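Local coordinates for protein putative transcriptional regulator, sugar-binding family (Arthrobacter aurescens, PDB 3NZE) that probably acts as a sugar-responsive, DNA-binding transcriptional regulator of the SorC family, represented here by its putative sugar-binding domain, at residues A149-A154 / R221-R226; P52-N57 / K78-S83; H25-L30 / D250-E255. All coordinates share one frame; numbering follows the deposited sequence.

Contact 1: A149-A154 / R221-R226; sequences ARMSIA and RQVRRR
Val223 wedges both of its methyls against the chain just before strand 153-160. CG2 meets CG of selenomethionine Met151 at 3.5 Å, tight for two carbons, and the two side chains cross at about a right angle. CG1, anti to the backbone N of Val223 (chi1 175°), lies 3.4 Å from Ser152 O. A water serves the same entrance to the sheet: it donates to Met151 O and more loosely to Ser152 O, and accepts from Arg224 N at 2.9 Å. Beyond it the strands settle into parallel pairing, with Ala154 N donating to Arg225 O over 2.9 Å. Ile153 and Arg225 share one face of the sheet, where Ile153 CG2 packs on Arg225 CB, while the Arg225 tip leads off to a salt bridge with Asp250.

Ala154 and Arg226 share the other face. Traced outward from CB, Arg226 first lays CG against Ala154 CB at 4.1 Å. The chain then bends at chi2 (101°) and chi3 and turns back over its own segment. NE and NH1 reach the carbonyls of Leu247 and Gly246, and NH2 donates to Val223 O at 2.8 Å, with that oxygen in the guanidinium plane. Arg221 CA sits 4.0 Å above the guanidinium plane of Arg226, over its centre. Three carbonyls thus fix the position and rotation of the group and probably help disperse its charge. The whole illustrates how loops feed neighbouring parallel strands, 153-160 and 225-230, in the Rossmann-like sheet of a SorC-type sugar-binding domain.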
# COMPACT_ATOMS: atom_id res chain seq x y z
N ALA A 149 -3.56 0.91 -15.30
CA ALA A 149 -4.23 2.18 -15.58
C ALA A 149 -5.75 2.04 -15.55
O ALA A 149 -6.47 3.01 -15.33
CB ALA A 149 -3.76 2.74 -16.94
N ARG A 150 -6.22 0.81 -15.76
CA ARG A 150 -7.65 0.53 -15.78
C ARG A 150 -8.20 0.03 -14.45
O ARG A 150 -9.35 -0.39 -14.37
CB ARG A 150 -7.98 -0.51 -16.86
CG ARG A 150 -7.71 -0.07 -18.30
CD ARG A 150 -7.68 -1.29 -19.23
NE ARG A 150 -8.93 -2.04 -19.18
CZ ARG A 150 -9.08 -3.31 -19.52
NH1 ARG A 150 -8.04 -4.02 -19.95
NH2 ARG A 150 -10.27 -3.89 -19.43
N MSE A 151 -7.39 0.03 -13.39
CA MSE A 151 -7.86 -0.59 -12.14
C MSE A 151 -9.11 0.09 -11.55
O MSE A 151 -9.26 1.31 -11.61
CB MSE A 151 -6.76 -0.68 -11.09
CG MSE A 151 -6.32 0.64 -10.53
SE MSE A 151 -4.88 0.34 -9.24
CE MSE A 151 -3.55 1.51 -10.06
N SER A 152 -9.97 -0.74 -10.98
CA SER A 152 -11.22 -0.28 -10.36
C SER A 152 -10.97 0.07 -8.90
O SER A 152 -11.52 1.05 -8.38
CB SER A 152 -12.29 -1.38 -10.43
OG SER A 152 -12.19 -2.16 -11.62
N ILE A 153 -10.17 -0.76 -8.24
CA ILE A 153 -9.79 -0.51 -6.85
C ILE A 153 -8.29 -0.75 -6.65
O ILE A 153 -7.65 -1.48 -7.43
CB ILE A 153 -10.62 -1.34 -5.82
CG1 ILE A 153 -10.16 -2.80 -5.76
CG2 ILE A 153 -12.12 -1.23 -6.10
CD1 ILE A 153 -10.94 -3.64 -4.73
N ALA A 154 -7.72 -0.08 -5.65
CA ALA A 154 -6.30 -0.25 -5.32
C ALA A 154 -6.22 -0.59 -3.85
O ALA A 154 -6.95 -0.02 -3.05
CB ALA A 154 -5.53 1.04 -5.59
N ARG A 221 -5.04 8.59 -7.54
CA ARG A 221 -6.13 9.46 -7.15
C ARG A 221 -7.33 9.36 -8.09
O ARG A 221 -8.41 9.83 -7.75
CB ARG A 221 -5.65 10.91 -7.02
CG ARG A 221 -4.86 11.19 -5.73
CD ARG A 221 -4.59 12.69 -5.55
NE ARG A 221 -3.58 13.19 -6.48
CZ ARG A 221 -2.28 13.28 -6.22
NH1 ARG A 221 -1.80 12.91 -5.03
NH2 ARG A 221 -1.44 13.74 -7.14
N GLN A 222 -7.15 8.74 -9.25
CA GLN A 222 -8.27 8.59 -10.19
C GLN A 222 -8.96 7.24 -10.04
O GLN A 222 -9.97 6.98 -10.69
CB GLN A 222 -7.81 8.77 -11.64
CG GLN A 222 -6.75 9.84 -11.87
CD GLN A 222 -7.13 11.19 -11.28
OE1 GLN A 222 -8.30 11.59 -11.32
NE2 GLN A 222 -6.15 11.90 -10.74
N VAL A 223 -8.39 6.36 -9.21
CA VAL A 223 -8.97 5.05 -9.00
C VAL A 223 -10.18 5.22 -8.08
O VAL A 223 -10.16 6.04 -7.15
CB VAL A 223 -7.95 4.08 -8.41
CG1 VAL A 223 -8.60 2.73 -8.08
CG2 VAL A 223 -6.80 3.88 -9.37
N ARG A 224 -11.23 4.46 -8.34
CA ARG A 224 -12.49 4.68 -7.63
C ARG A 224 -12.43 4.48 -6.11
O ARG A 224 -12.84 5.35 -5.35
CB ARG A 224 -13.61 3.83 -8.22
CG ARG A 224 -14.97 4.39 -7.86
CD ARG A 224 -16.08 3.50 -8.31
NE ARG A 224 -16.27 2.40 -7.39
CZ ARG A 224 -15.92 1.15 -7.65
NH1 ARG A 224 -16.12 0.19 -6.75
NH2 ARG A 224 -15.37 0.87 -8.82
N ARG A 225 -11.94 3.32 -5.68
CA ARG A 225 -11.74 3.06 -4.27
C ARG A 225 -10.27 2.71 -4.02
O ARG A 225 -9.69 1.89 -4.73
CB ARG A 225 -12.64 1.90 -3.78
CG ARG A 225 -14.16 2.15 -3.93
CD ARG A 225 -14.67 3.26 -3.01
NE ARG A 225 -14.84 2.86 -1.61
CZ ARG A 225 -15.96 2.35 -1.10
NH1 ARG A 225 -17.03 2.15 -1.86
NH2 ARG A 225 -16.02 2.03 0.19
N ARG A 226 -9.69 3.33 -3.00
CA ARG A 226 -8.31 3.09 -2.62
C ARG A 226 -8.28 2.69 -1.16
O ARG A 226 -8.57 3.50 -0.27
CB ARG A 226 -7.44 4.33 -2.85
CG ARG A 226 -7.16 4.63 -4.31
CD ARG A 226 -8.04 5.72 -4.85
NE ARG A 226 -7.85 6.98 -4.12
CZ ARG A 226 -8.58 8.06 -4.33
NH1 ARG A 226 -8.35 9.16 -3.62
NH2 ARG A 226 -9.53 8.05 -5.24
O HOH W 1 -11.48 3.11 -10.95

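Contact 2: P52-N57 / K78-S83; sequences PLVDSN and KMTHDS
Ser56 and Thr80 bring the two backbones to 4.7 Å between their CA atoms, and Asn57 and Ser83 close to a similar distance. Both segments are irregular loops, leading into strands 59-62 and 84-87, the neighbouring parallel strands of a beta-alpha-beta crossover through helix 66-73. The backbone of His81 is gripped at both ends: its N donates to Ser56 OG at 2.9 Å, and its O accepts from Asn57 N. Asn57 and Asp82 each adopt left-handed helical backbone angles, and Asn57 CA approaches Asp82 O in a CH···O contact.

At the other end, Lys78 runs out extended, CG anti to its backbone N (chi1 174°), to place NZ 2.7 Å from Val54 O; NZ also bonds Gly51 O, just past helix 35-50. With a leucine in its place, which has no ammonium, the Val54 and Gly51 carbonyls would probably lose their shared donor and the 52-57 loop a tie. Thr80 rests CG2 against Asp55 O at 3.8 Å, while its OG1 bonds Tyr113 O. Ser83 OG donates to Asp55 O at 2.7 Å, in the carbonyl plane and on a lone pair, and is further bonded to Ala58 N.

Ser56 CB lies over one face of the His81 ring, a CH-pi contact 3.7 Å from the centroid. Asn57 and Asp82 run side by side, amide and carboxylate planes 13° apart, with Asn57 ND2 3.3 Å from Asp82 CB. The rotation of the imidazole is further restrained by His81 ND1, which donates almost straight, at 176°, to the anti lone pair of Asp82 OD1, 2.9 Å away.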
# COMPACT_ATOMS: atom_id res chain seq x y z
N PRO A 52 -16.57 -6.81 0.16
CA PRO A 52 -17.72 -6.18 -0.50
C PRO A 52 -17.32 -5.29 -1.68
O PRO A 52 -18.15 -5.00 -2.54
CB PRO A 52 -18.33 -5.32 0.61
CG PRO A 52 -17.91 -5.96 1.87
CD PRO A 52 -16.54 -6.53 1.61
N LEU A 53 -16.06 -4.86 -1.73
CA LEU A 53 -15.61 -3.94 -2.78
C LEU A 53 -15.04 -4.68 -3.98
O LEU A 53 -14.73 -4.07 -5.00
CB LEU A 53 -14.58 -2.96 -2.23
CG LEU A 53 -15.02 -2.21 -0.97
CD1 LEU A 53 -13.96 -1.23 -0.52
CD2 LEU A 53 -16.34 -1.50 -1.20
N VAL A 54 -14.91 -6.00 -3.86
CA VAL A 54 -14.41 -6.81 -4.96
C VAL A 54 -15.58 -7.37 -5.76
O VAL A 54 -16.40 -8.13 -5.23
CB VAL A 54 -13.55 -7.98 -4.45
CG1 VAL A 54 -13.04 -8.80 -5.63
CG2 VAL A 54 -12.38 -7.47 -3.63
N ASP A 55 -15.68 -6.98 -7.03
CA ASP A 55 -16.82 -7.38 -7.86
C ASP A 55 -16.37 -8.17 -9.07
O ASP A 55 -15.18 -8.34 -9.29
CB ASP A 55 -17.58 -6.16 -8.35
CG ASP A 55 -18.22 -5.37 -7.24
OD1 ASP A 55 -19.06 -5.94 -6.51
OD2 ASP A 55 -17.87 -4.18 -7.10
N SER A 56 -17.34 -8.64 -9.86
CA SER A 56 -17.01 -9.27 -11.13
C SER A 56 -16.72 -8.20 -12.17
O SER A 56 -17.09 -7.03 -12.00
CB SER A 56 -18.14 -10.17 -11.61
OG SER A 56 -18.35 -11.25 -10.72
N ASN A 57 -16.05 -8.60 -13.25
CA ASN A 57 -15.70 -7.68 -14.32
C ASN A 57 -14.90 -6.49 -13.82
O ASN A 57 -15.09 -5.36 -14.27
CB ASN A 57 -16.97 -7.18 -15.02
CG ASN A 57 -17.74 -8.30 -15.69
OD1 ASN A 57 -18.75 -8.76 -15.17
ND2 ASN A 57 -17.25 -8.75 -16.83
N LYS A 78 -14.92 -15.52 -2.08
CA LYS A 78 -16.07 -14.87 -2.67
C LYS A 78 -15.88 -14.90 -4.18
O LYS A 78 -15.16 -14.08 -4.73
CB LYS A 78 -16.17 -13.42 -2.20
CG LYS A 78 -17.28 -12.63 -2.89
CD LYS A 78 -17.16 -11.13 -2.63
CE LYS A 78 -17.97 -10.33 -3.64
NZ LYS A 78 -18.06 -8.90 -3.29
N MSE A 79 -16.51 -15.86 -4.83
CA MSE A 79 -16.30 -16.04 -6.26
C MSE A 79 -16.86 -14.88 -7.08
O MSE A 79 -17.95 -14.37 -6.83
CB MSE A 79 -16.88 -17.37 -6.74
CG MSE A 79 -16.14 -18.58 -6.18
SE MSE A 79 -14.25 -18.62 -6.68
CE MSE A 79 -14.46 -18.71 -8.62
N THR A 80 -16.06 -14.45 -8.06
CA THR A 80 -16.47 -13.46 -9.03
C THR A 80 -16.18 -14.08 -10.38
O THR A 80 -15.60 -15.16 -10.45
CB THR A 80 -15.65 -12.16 -8.89
OG1 THR A 80 -14.28 -12.42 -9.21
CG2 THR A 80 -15.76 -11.59 -7.47
N HIS A 81 -16.57 -13.40 -11.45
CA HIS A 81 -16.15 -13.83 -12.78
C HIS A 81 -15.58 -12.65 -13.55
O HIS A 81 -15.96 -11.51 -13.31
CB HIS A 81 -17.30 -14.45 -13.56
CG HIS A 81 -18.47 -13.53 -13.73
ND1 HIS A 81 -18.69 -12.82 -14.89
CD2 HIS A 81 -19.48 -13.20 -12.89
CE1 HIS A 81 -19.79 -12.09 -14.76
NE2 HIS A 81 -20.29 -12.31 -13.56
N ASP A 82 -14.67 -12.95 -14.47
CA ASP A 82 -14.14 -11.95 -15.40
C ASP A 82 -13.40 -10.81 -14.72
O ASP A 82 -13.30 -9.70 -15.25
CB ASP A 82 -15.26 -11.39 -16.29
CG ASP A 82 -15.73 -12.40 -17.32
OD1 ASP A 82 -16.88 -12.88 -17.21
OD2 ASP A 82 -14.93 -12.72 -18.23
N SER A 83 -12.86 -11.08 -13.54
CA SER A 83 -12.06 -10.09 -12.84
C SER A 83 -10.59 -10.46 -12.88
O SER A 83 -10.23 -11.61 -13.11
CB SER A 83 -12.52 -9.93 -11.41
OG SER A 83 -13.78 -9.29 -11.39

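Contact 3: H25-L30 / D250-E255; sequences HVVPVL and DLILDE
His25 and Val27 ladder onto Leu251 and Leu253 in regular parallel pairing. His25 N donates to Leu251 O at 2.9 Å, Leu253 N returns to His25 O, and Val27 N reaches Leu253 O at 2.9 Å. Past the strand, Glu255 N continues the run with a more bent bond to Val27 O (137° at the hydrogen). Glu255 then runs alongside the departing 28-29 backbone, CG anti to its own N (chi1 180°) and the rest of the chain extended, which brings OE1 to a weak bond from Val29 N at 3.4 Å.

Side chains fill both faces. Val27 CG2 meets Ile252 CG2 at 3.9 Å beneath helix 35-50, whose Gln45 touches both His25 and Val27. On the other face Val26 CG2 lies against Leu253 CD2 at 4.0 Å, and Val26 CG1 rests on Glu255 CA, with Ala258 of helix 255-261 touching both Val26 and Leu253. A water in the plane of the His25 ring bridges His25 ND1, at 2.7 Å, to Leu251 O.

Further out, Arg259 forms a salt bridge with Glu255 OE2 and so helps hold the carboxylate whose other oxygen faces Val29. Asp254 is the N-cap of helix 255-261, and its OD1 also bonds Ser257 OG and Gly232 N. A parallel strand pair sandwiched between helices, with a helix capped directly at a strand's C-terminal end, is the layout of an alpha/beta Rossmann-like domain.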
# COMPACT_ATOMS: atom_id res chain seq x y z
N HIS A 25 -12.02 2.46 9.44
CA HIS A 25 -12.29 1.41 10.41
C HIS A 25 -11.11 1.36 11.38
O HIS A 25 -9.98 1.10 10.98
CB HIS A 25 -12.45 0.05 9.74
CG HIS A 25 -13.73 -0.11 8.99
ND1 HIS A 25 -13.88 0.27 7.67
CD2 HIS A 25 -14.94 -0.59 9.38
CE1 HIS A 25 -15.11 0.02 7.28
NE2 HIS A 25 -15.78 -0.50 8.30
N VAL A 26 -11.40 1.63 12.65
CA VAL A 26 -10.38 1.57 13.69
C VAL A 26 -10.51 0.23 14.38
O VAL A 26 -11.59 -0.13 14.86
CB VAL A 26 -10.55 2.73 14.69
CG1 VAL A 26 -9.65 2.53 15.90
CG2 VAL A 26 -10.24 4.06 14.02
N VAL A 27 -9.42 -0.52 14.42
CA VAL A 27 -9.42 -1.86 15.00
C VAL A 27 -8.93 -1.81 16.43
O VAL A 27 -7.78 -1.47 16.68
CB VAL A 27 -8.51 -2.80 14.18
CG1 VAL A 27 -8.55 -4.24 14.72
CG2 VAL A 27 -8.93 -2.76 12.71
N PRO A 28 -9.82 -2.13 17.39
CA PRO A 28 -9.38 -2.17 18.78
C PRO A 28 -8.35 -3.28 18.98
O PRO A 28 -8.58 -4.42 18.58
CB PRO A 28 -10.68 -2.49 19.54
CG PRO A 28 -11.77 -2.04 18.63
CD PRO A 28 -11.27 -2.35 17.26
N VAL A 29 -7.20 -2.93 19.56
CA VAL A 29 -6.15 -3.91 19.79
C VAL A 29 -5.57 -3.68 21.17
O VAL A 29 -5.44 -2.54 21.62
CB VAL A 29 -5.01 -3.81 18.76
CG1 VAL A 29 -3.93 -4.85 19.06
CG2 VAL A 29 -5.53 -4.01 17.34
N LEU A 30 -5.23 -4.77 21.86
CA LEU A 30 -4.60 -4.67 23.17
C LEU A 30 -3.30 -3.87 23.07
O LEU A 30 -2.39 -4.21 22.30
CB LEU A 30 -4.35 -6.07 23.74
CG LEU A 30 -4.13 -6.19 25.25
CD1 LEU A 30 -5.22 -5.44 26.00
CD2 LEU A 30 -4.09 -7.65 25.67
N ASP A 250 -10.55 4.71 1.73
CA ASP A 250 -10.94 3.87 2.85
C ASP A 250 -9.68 3.50 3.63
O ASP A 250 -8.68 3.10 3.05
CB ASP A 250 -11.62 2.59 2.35
CG ASP A 250 -12.87 2.88 1.53
OD1 ASP A 250 -13.98 2.90 2.10
OD2 ASP A 250 -12.74 3.10 0.31
N LEU A 251 -9.73 3.66 4.94
CA LEU A 251 -8.55 3.44 5.76
C LEU A 251 -8.86 2.44 6.86
O LEU A 251 -9.89 2.55 7.52
CB LEU A 251 -8.11 4.77 6.37
CG LEU A 251 -7.01 4.78 7.42
CD1 LEU A 251 -5.68 4.38 6.77
CD2 LEU A 251 -6.90 6.15 8.06
N ILE A 252 -7.98 1.45 7.04
CA ILE A 252 -8.09 0.52 8.16
C ILE A 252 -6.79 0.60 8.96
O ILE A 252 -5.71 0.46 8.40
CB ILE A 252 -8.31 -0.93 7.69
CG1 ILE A 252 -9.57 -1.02 6.83
CG2 ILE A 252 -8.44 -1.88 8.90
CD1 ILE A 252 -9.30 -0.94 5.36
N LEU A 253 -6.89 0.86 10.27
CA LEU A 253 -5.69 1.01 11.09
C LEU A 253 -5.97 0.64 12.53
O LEU A 253 -7.12 0.60 12.96
CB LEU A 253 -5.13 2.43 11.00
CG LEU A 253 -5.76 3.55 11.85
CD1 LEU A 253 -4.95 4.83 11.74
CD2 LEU A 253 -7.22 3.82 11.47
N ASP A 254 -4.90 0.36 13.28
CA ASP A 254 -5.07 -0.07 14.66
C ASP A 254 -5.34 1.13 15.57
O ASP A 254 -5.00 2.26 15.24
CB ASP A 254 -3.82 -0.79 15.16
CG ASP A 254 -2.59 0.10 15.16
OD1 ASP A 254 -2.08 0.40 14.06
OD2 ASP A 254 -2.15 0.50 16.26
N GLU A 255 -5.94 0.84 16.72
CA GLU A 255 -6.33 1.83 17.70
C GLU A 255 -5.19 2.78 18.08
O GLU A 255 -5.38 3.99 18.12
CB GLU A 255 -6.87 1.12 18.94
CG GLU A 255 -7.31 2.01 20.08
CD GLU A 255 -7.78 1.21 21.28
OE1 GLU A 255 -8.02 -0.01 21.13
OE2 GLU A 255 -7.90 1.80 22.38
O HOH W 2 -12.29 1.53 5.87

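Overall arrangement
Contact 3 is a run of backbone bonds between strands, whereas contact 1 has a single clear one where its strands begin. Both belong to one sheet, joined through neighbouring strands 225-230 and 250-254 and the Arg225-Asp250 salt bridge. All three contacts are partly buried: half the touching residues of contacts 1 and 3 are buried and one is exposed in each, against three buried and five exposed of ten in contact 2. That more superficial contact ties loops ahead of two other strands, relying on serine hydroxyls, a lysine and a histidine-aspartate pair where contact 3 uses valine, leucine and isoleucine. Contact 1 touches contact 2 through Ile153 and Arg225 against Leu53, whereas contacts 2 and 3 do not meet.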